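Phage tail sheath protein (PDB 3HXL) probably assembles into the contractile sheath that surrounds the tail tube of a phage or phage-like particle. Local coordinates at residues T184-A187 / Y188-Y191; P296-T299 / N300-I304; N398-G401 / Q402-L405. All blocks are in the same frame, centred on the assembly; numbering follows the deposited sequence.

Contact 1: T184-A187 / Y188-Y191; sequences TNQA and YIDY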
loop_
_atom_site.group_PDB
_atom_site.type_symbol
_atom_site.label_atom_id
_atom_site.label_comp_id
_atom_site.label_asym_id
_atom_site.label_seq_id
_atom_site.Cartn_x
_atom_site.Cartn_y
_atom_site.Cartn_z
ATOM N N THR A 184 -0.791 10.612 17.504
ATOM C CA THR A 184 0.100 9.992 18.478
ATOM C C THR A 184 0.828 8.838 17.800
ATOM O O THR A 184 0.260 8.164 16.942
ATOM C CB THR A 184 -0.690 9.440 19.684
ATOM O OG1 THR A 184 0.192 8.697 20.537
ATOM C CG2 THR A 184 -1.821 8.533 19.215
ATOM N N ASN A 185 2.081 8.609 18.176
ATOM C CA ASN A 185 2.843 7.519 17.573
ATOM C C ASN A 185 2.156 6.175 17.807
ATOM O O ASN A 185 2.403 5.206 17.086
ATOM C CB ASN A 185 4.280 7.505 18.111
ATOM C CG ASN A 185 5.202 8.438 17.332
ATOM O OD1 ASN A 185 6.380 8.593 17.661
ATOM N ND2 ASN A 185 4.665 9.059 16.285
ATOM N N GLN A 186 1.275 6.133 18.801
ATOM C CA GLN A 186 0.535 4.919 19.125
ATOM C C GLN A 186 -0.449 4.605 17.996
ATOM O O GLN A 186 -0.835 3.452 17.792
ATOM C CB GLN A 186 -0.210 5.109 20.449
ATOM C CG GLN A 186 -1.080 3.941 20.900
ATOM C CD GLN A 186 -0.315 2.639 21.063
ATOM O OE1 GLN A 186 0.899 2.633 21.267
ATOM N NE2 GLN A 186 -1.033 1.526 20.991
ATOM N N ALA A 187 -0.853 5.638 17.262
ATOM C CA ALA A 187 -1.779 5.455 16.149
ATOM C C ALA A 187 -1.127 4.557 15.098
ATOM O O ALA A 187 -1.808 3.813 14.393
ATOM C CB ALA A 187 -2.137 6.806 15.538
ATOM N N TYR A 188 0.196 4.637 14.994
ATOM C CA TYR A 188 0.930 3.818 14.033
ATOM C C TYR A 188 0.981 2.367 14.485
ATOM O O TYR A 188 1.160 1.457 13.675
ATOM C CB TYR A 188 2.346 4.349 13.834
ATOM C CG TYR A 188 2.401 5.598 12.987
ATOM C CD1 TYR A 188 2.234 6.861 13.556
ATOM C CD2 TYR A 188 2.608 5.516 11.611
ATOM C CE1 TYR A 188 2.275 8.014 12.774
ATOM C CE2 TYR A 188 2.648 6.662 10.819
ATOM C CZ TYR A 188 2.483 7.904 11.405
ATOM O OH TYR A 188 2.534 9.034 10.630
ATOM N N ILE A 189 0.828 2.151 15.787
ATOM C CA ILE A 189 0.828 0.802 16.316
ATOM C C ILE A 189 -0.501 0.166 15.947
ATOM O O ILE A 189 -0.559 -1.008 15.592
ATOM C CB ILE A 189 1.003 0.801 17.858
ATOM C CG1 ILE A 189 2.384 1.345 18.224
ATOM C CG2 ILE A 189 0.817 -0.608 18.403
ATOM C CD1 ILE A 189 3.547 0.560 17.607
ATOM N N ASP A 190 -1.574 0.950 16.021
ATOM C CA ASP A 190 -2.893 0.452 15.674
ATOM C C ASP A 190 -2.881 0.084 14.186
ATOM O O ASP A 190 -3.420 -0.946 13.784
ATOM C CB ASP A 190 -3.961 1.522 15.945
ATOM C CG ASP A 190 -3.899 2.072 17.365
ATOM O OD1 ASP A 190 -3.522 1.315 18.281
ATOM O OD2 ASP A 190 -4.243 3.257 17.568
ATOM N N TYR A 191 -2.259 0.936 13.375
ATOM C CA TYR A 191 -2.159 0.691 11.934
ATOM C C TYR A 191 -1.502 -0.657 11.656
ATOM O O TYR A 191 -2.087 -1.514 11.003
ATOM C CB TYR A 191 -1.328 1.786 11.254
ATOM C CG TYR A 191 -0.887 1.430 9.839
ATOM C CD1 TYR A 191 -1.824 1.247 8.814
ATOM C CD2 TYR A 191 0.464 1.260 9.529
ATOM C CE1 TYR A 191 -1.421 0.903 7.515
ATOM C CE2 TYR A 191 0.871 0.917 8.237
ATOM C CZ TYR A 191 -0.074 0.744 7.241
ATOM O OH TYR A 191 0.334 0.422 5.965
HETATM O O HOH W 1 -3.660 2.110 20.942
#
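Asn185, Gln186 and Ala187 hand their carbonyls to Tyr188, Ile189, Asp190 and Tyr191 in the N-terminal turns of helix 185-195. The backbone evidence shows a helix settling into its alpha pattern. Tyr188 N donates to Asn185 O (3.1 Å), a bond between residues i and i+3, whereas Tyr191 N reaches Ala187 O at i and i+4. Gln186 O takes both kinds, Ile189 N from above the carbonyl plane and Asp190 N close to it, so two N-H groups grip one oxygen.

The capping bond comes from Thr184, the N-cap, whose OG1 accepts from Gln186 N at 3.3 Å along a nearly straight path (166° at the hydrogen).

Van der Waals contacts fall on two sides. Outward, the Gln186 chain bends at chi2 (58°), which brings its amide back over Ile189: OE1 lies 3.6 Å from CG1 of Ile189, and NE2 lies 3.8 Å from CB of the same residue. Inward, Tyr188 turns an edge to Asn185 O, and its side chain packs against Leu212 and Phe216 of helix 210-227 and Pro39 of strand 35-40. Tyr191, also buried, packs on Phe216 and Pro39. The helix thereby packs on both helix 210-227 and the mixed sheet that includes strand 35-40.

Among the polar side-chain ends, Tyr191 OH is hydrogen-bonded to Ser37 OG. The link at the exposed side uses solvent. The Gln186 amide and Asp190 carboxylate planes stand 73° apart, and one water joins them, accepting from Gln186 NE2 at 2.7 Å and donating to Asp190 OD1 at 2.8 Å.

Contact 2: P296-T299 / N300-I304; sequences PRYT and NAQII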
loop_
_atom_site.group_PDB
_atom_site.type_symbol
_atom_site.label_atom_id
_atom_site.label_comp_id
_atom_site.label_asym_id
_atom_site.label_seq_id
_atom_site.Cartn_x
_atom_site.Cartn_y
_atom_site.Cartn_z
ATOM N N PRO A 296 17.269 16.396 -3.763
ATOM C CA PRO A 296 18.359 17.079 -4.466
ATOM C C PRO A 296 19.104 16.204 -5.460
ATOM O O PRO A 296 18.829 15.007 -5.592
ATOM C CB PRO A 296 19.259 17.524 -3.323
ATOM C CG PRO A 296 19.145 16.372 -2.374
ATOM C CD PRO A 296 17.653 16.085 -2.375
ATOM N N ARG A 297 20.045 16.820 -6.169
ATOM C CA ARG A 297 20.877 16.115 -7.131
ATOM C C ARG A 297 22.181 15.785 -6.419
ATOM O O ARG A 297 22.548 16.455 -5.455
ATOM C CB ARG A 297 21.164 16.991 -8.349
ATOM C CG ARG A 297 19.974 17.196 -9.266
ATOM C CD ARG A 297 20.414 17.915 -10.525
ATOM N NE ARG A 297 19.394 17.877 -11.565
ATOM C CZ ARG A 297 19.576 18.340 -12.797
ATOM N NH1 ARG A 297 20.742 18.878 -13.134
ATOM N NH2 ARG A 297 18.600 18.262 -13.692
ATOM N N TYR A 298 22.878 14.760 -6.902
ATOM C CA TYR A 298 24.132 14.323 -6.301
ATOM C C TYR A 298 25.228 14.179 -7.347
ATOM O O TYR A 298 24.950 14.026 -8.538
ATOM C CB TYR A 298 23.940 12.963 -5.618
ATOM C CG TYR A 298 22.851 12.929 -4.567
ATOM C CD1 TYR A 298 23.005 13.600 -3.355
ATOM C CD2 TYR A 298 21.666 12.227 -4.787
ATOM C CE1 TYR A 298 22.004 13.577 -2.383
ATOM C CE2 TYR A 298 20.654 12.193 -3.823
ATOM C CZ TYR A 298 20.829 12.871 -2.628
ATOM O OH TYR A 298 19.831 12.870 -1.692
ATOM N N THR A 299 26.477 14.221 -6.895
ATOM C CA THR A 299 27.616 14.055 -7.792
ATOM C C THR A 299 27.853 12.557 -7.974
ATOM O O THR A 299 27.282 11.747 -7.248
ATOM C CB THR A 299 28.889 14.674 -7.195
ATOM O OG1 THR A 299 29.250 13.961 -6.004
ATOM C CG2 THR A 299 28.656 16.142 -6.846
ATOM N N ASN A 300 28.695 12.191 -8.936
ATOM C CA ASN A 300 28.996 10.784 -9.191
ATOM C C ASN A 300 29.504 10.115 -7.912
ATOM O O ASN A 300 29.102 9.004 -7.588
ATOM C CB ASN A 300 30.044 10.662 -10.309
ATOM C CG ASN A 300 30.409 9.216 -10.630
ATOM O OD1 ASN A 300 29.541 8.400 -10.954
ATOM N ND2 ASN A 300 31.701 8.896 -10.548
ATOM N N ALA A 301 30.380 10.798 -7.182
ATOM C CA ALA A 301 30.927 10.248 -5.946
ATOM C C ALA A 301 29.841 10.065 -4.890
ATOM O O ALA A 301 29.824 9.073 -4.160
ATOM C CB ALA A 301 32.032 11.159 -5.404
ATOM N N GLN A 302 28.939 11.032 -4.797
ATOM C CA GLN A 302 27.866 10.946 -3.816
ATOM C C GLN A 302 26.905 9.807 -4.130
ATOM O O GLN A 302 26.382 9.165 -3.225
ATOM C CB GLN A 302 27.092 12.255 -3.765
ATOM C CG GLN A 302 27.924 13.440 -3.347
ATOM C CD GLN A 302 27.104 14.703 -3.308
ATOM O OE1 GLN A 302 26.451 15.056 -4.288
ATOM N NE2 GLN A 302 27.128 15.393 -2.174
ATOM N N ILE A 303 26.659 9.563 -5.414
ATOM C CA ILE A 303 25.757 8.484 -5.807
ATOM C C ILE A 303 26.366 7.137 -5.424
ATOM O O ILE A 303 25.693 6.278 -4.853
ATOM C CB ILE A 303 25.483 8.518 -7.329
ATOM C CG1 ILE A 303 24.702 9.787 -7.682
ATOM C CG2 ILE A 303 24.714 7.266 -7.751
ATOM C CD1 ILE A 303 24.482 9.994 -9.166
ATOM N N ILE A 304 27.646 6.962 -5.737
ATOM C CA ILE A 304 28.353 5.731 -5.421
ATOM C C ILE A 304 28.344 5.473 -3.922
ATOM O O ILE A 304 28.098 4.352 -3.475
ATOM C CB ILE A 304 29.809 5.793 -5.934
ATOM C CG1 ILE A 304 29.794 5.810 -7.464
ATOM C CG2 ILE A 304 30.621 4.616 -5.389
ATOM C CD1 ILE A 304 31.158 5.961 -8.113
#
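Thr299 and Gln302 meet because two first torsions turn their side chains to each other: OG1 of Thr299 sits between its own N and carbonyl carbon (chi1 65°), and CG of Gln302 lies beside its backbone N (chi1 -62°), with the chain extended beyond it. The result is a capping box at the start of helix 300-308, in the subtilisin-like domain, with Thr299 as N-cap. Gln302 N donates to Thr299 OG1 at 3.2 Å, and in return Thr299 N donates to Gln302 OE1 at 2.7 Å. The second donor lies in the amide plane, on a lone pair of OE1. A regular helical bond, Ile303 N to Thr299 O at 2.9 Å, continues from the same residue.

The same amide also meets Tyr298. OE1 comes 3.5 Å from Tyr298 CB and lies at the ring edge, with ring and amide planes 76° apart. Beside it, Tyr298 CB touches Ile303 CG1 at 3.9 Å. Tyr298 rests further on Lys250 and Asn251 of strand 246-255, and Ile303 on Thr315 of strand 314-317.

The reciprocal bonds satisfy one N-H of the first helical turn and that of the cap residue itself, consistent with a defined start for the helix, and would favour the rotation of the Gln302 amide that presents OE1 to Thr299 N.

Contact 3: N398-G401 / Q402-L405; sequences NFDG and QTDL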
loop_
_atom_site.group_PDB
_atom_site.type_symbol
_atom_site.label_atom_id
_atom_site.label_comp_id
_atom_site.label_asym_id
_atom_site.label_seq_id
_atom_site.Cartn_x
_atom_site.Cartn_y
_atom_site.Cartn_z
ATOM N N ASN A 398 18.438 -21.138 -15.965
ATOM C CA ASN A 398 19.226 -22.340 -15.754
ATOM C C ASN A 398 18.589 -23.306 -14.756
ATOM O O ASN A 398 19.289 -23.938 -13.966
ATOM C CB ASN A 398 20.633 -21.968 -15.274
ATOM C CG ASN A 398 21.304 -20.944 -16.173
ATOM O OD1 ASN A 398 21.206 -21.016 -17.401
ATOM N ND2 ASN A 398 22.001 -19.988 -15.564
ATOM N N PHE A 399 17.265 -23.417 -14.783
ATOM C CA PHE A 399 16.592 -24.339 -13.880
ATOM C C PHE A 399 16.406 -25.681 -14.572
ATOM O O PHE A 399 15.758 -25.761 -15.615
ATOM C CB PHE A 399 15.220 -23.819 -13.456
ATOM C CG PHE A 399 14.460 -24.792 -12.602
ATOM C CD1 PHE A 399 14.837 -25.011 -11.280
ATOM C CD2 PHE A 399 13.416 -25.542 -13.138
ATOM C CE1 PHE A 399 14.186 -25.964 -10.499
ATOM C CE2 PHE A 399 12.757 -26.501 -12.370
ATOM C CZ PHE A 399 13.144 -26.713 -11.046
ATOM N N ASP A 400 16.972 -26.730 -13.982
ATOM C CA ASP A 400 16.868 -28.079 -14.533
ATOM C C ASP A 400 16.053 -28.938 -13.568
ATOM O O ASP A 400 16.568 -29.393 -12.547
ATOM C CB ASP A 400 18.263 -28.688 -14.703
ATOM C CG ASP A 400 18.256 -29.929 -15.580
ATOM O OD1 ASP A 400 17.225 -30.634 -15.614
ATOM O OD2 ASP A 400 19.289 -30.200 -16.224
ATOM N N GLY A 401 14.783 -29.151 -13.898
ATOM C CA GLY A 401 13.913 -29.948 -13.053
ATOM C C GLY A 401 14.424 -31.353 -12.806
ATOM O O GLY A 401 13.966 -32.042 -11.892
ATOM N N GLN A 402 15.380 -31.788 -13.617
ATOM C CA GLN A 402 15.931 -33.124 -13.461
ATOM C C GLN A 402 16.980 -33.224 -12.365
ATOM O O GLN A 402 17.488 -34.308 -12.096
ATOM C CB GLN A 402 16.529 -33.606 -14.782
ATOM C CG GLN A 402 15.481 -34.056 -15.776
ATOM C CD GLN A 402 16.084 -34.724 -16.987
ATOM O OE1 GLN A 402 17.068 -35.457 -16.880
ATOM N NE2 GLN A 402 15.488 -34.490 -18.147
ATOM N N THR A 403 17.302 -32.108 -11.721
ATOM C CA THR A 403 18.307 -32.152 -10.670
ATOM C C THR A 403 18.280 -30.989 -9.686
ATOM O O THR A 403 18.868 -31.070 -8.607
ATOM C CB THR A 403 19.720 -32.230 -11.278
ATOM O OG1 THR A 403 20.697 -32.176 -10.230
ATOM C CG2 THR A 403 19.951 -31.074 -12.240
ATOM N N ASP A 404 17.588 -29.916 -10.046
ATOM C CA ASP A 404 17.539 -28.731 -9.197
ATOM C C ASP A 404 16.487 -28.708 -8.093
ATOM O O ASP A 404 16.310 -27.685 -7.431
ATOM C CB ASP A 404 17.402 -27.489 -10.081
ATOM C CG ASP A 404 18.654 -27.224 -10.895
ATOM O OD1 ASP A 404 18.643 -26.314 -11.750
ATOM O OD2 ASP A 404 19.661 -27.927 -10.674
ATOM N N LEU A 405 15.801 -29.827 -7.878
ATOM C CA LEU A 405 14.781 -29.882 -6.834
ATOM C C LEU A 405 14.499 -31.316 -6.397
ATOM O O LEU A 405 14.233 -32.188 -7.225
ATOM C CB LEU A 405 13.496 -29.218 -7.329
ATOM C CG LEU A 405 12.432 -28.833 -6.298
ATOM C CD1 LEU A 405 11.580 -27.711 -6.864
ATOM C CD2 LEU A 405 11.572 -30.039 -5.933
HETATM O O HOH W 2 15.458 -32.490 -9.542
#
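The Phe399 ring is approached obliquely by Asp404 CB, which comes 3.6 Å from CE1, while CB of Leu405 lies at the ring edge, 4.5 Å from CZ. The Phe399 and Asp404 side chains run past each other in opposite directions, with ring and carboxylate planes 63° apart. The Asp404 carboxylate is met from above its plane: Asp400 N donates to OD1 at 2.8 Å, 56° out of that plane and nearly straight at the hydrogen. Placing CG of Asp404 beside its own backbone N (chi1 -68°) turns OD1 back to the start of the turn. The carboxylate of Asp400 works at the other end, where OD1 accepts from Gln402 N at 3.0 Å on its anti side, with Gln402 CB close by.

That last bond defines an Asx turn, overlapping a type I beta turn closed by Thr403 N to Asp400 O (2.9 Å). Asp400 O also accepts from Asp404 N (2.8 Å), close to the line of the carbonyl. Asp400 thus contributes its N-H, carbonyl and carboxylate to one compact reversal of the chain, and Thr403 CG2 packs against its CB. A water donates to Gly401 O and Leu405 O, the latter at 2.6 Å, linking the two carbonyls.

In the C-terminal sheath domain, the turn lies in the loop that follows helix 373-392 and runs into strand 405-408. Phe399 packs on Met387 and Asn388 of the helix; Leu405, buried, reaches Cys383 and Ile384 of the same helix and Ile418 and Ala420 of strand 415-422, while the backbone of Asp404 is hydrogen-bonded to Tyr421 of that strand.

Overall arrangement
The three contacts follow one another along the chain and are spatially separate. Contacts 1 and 2 both fall in the subtilisin-like domain, yet their centres are about 35 Å apart and their nearest atoms about 21 Å. Contact 3 belongs to the C-terminal sheath domain, its centre about 46 Å from that of contact 1 and about 42 Å from that of contact 2. Contact 1 is the most central, about 17 Å from the centre of the chain, against about 29 Å for contact 2 and about 35 Å for contact 3. Two of them mark helix starts with a threonine N-cap; the third is a reversal leading into a strand.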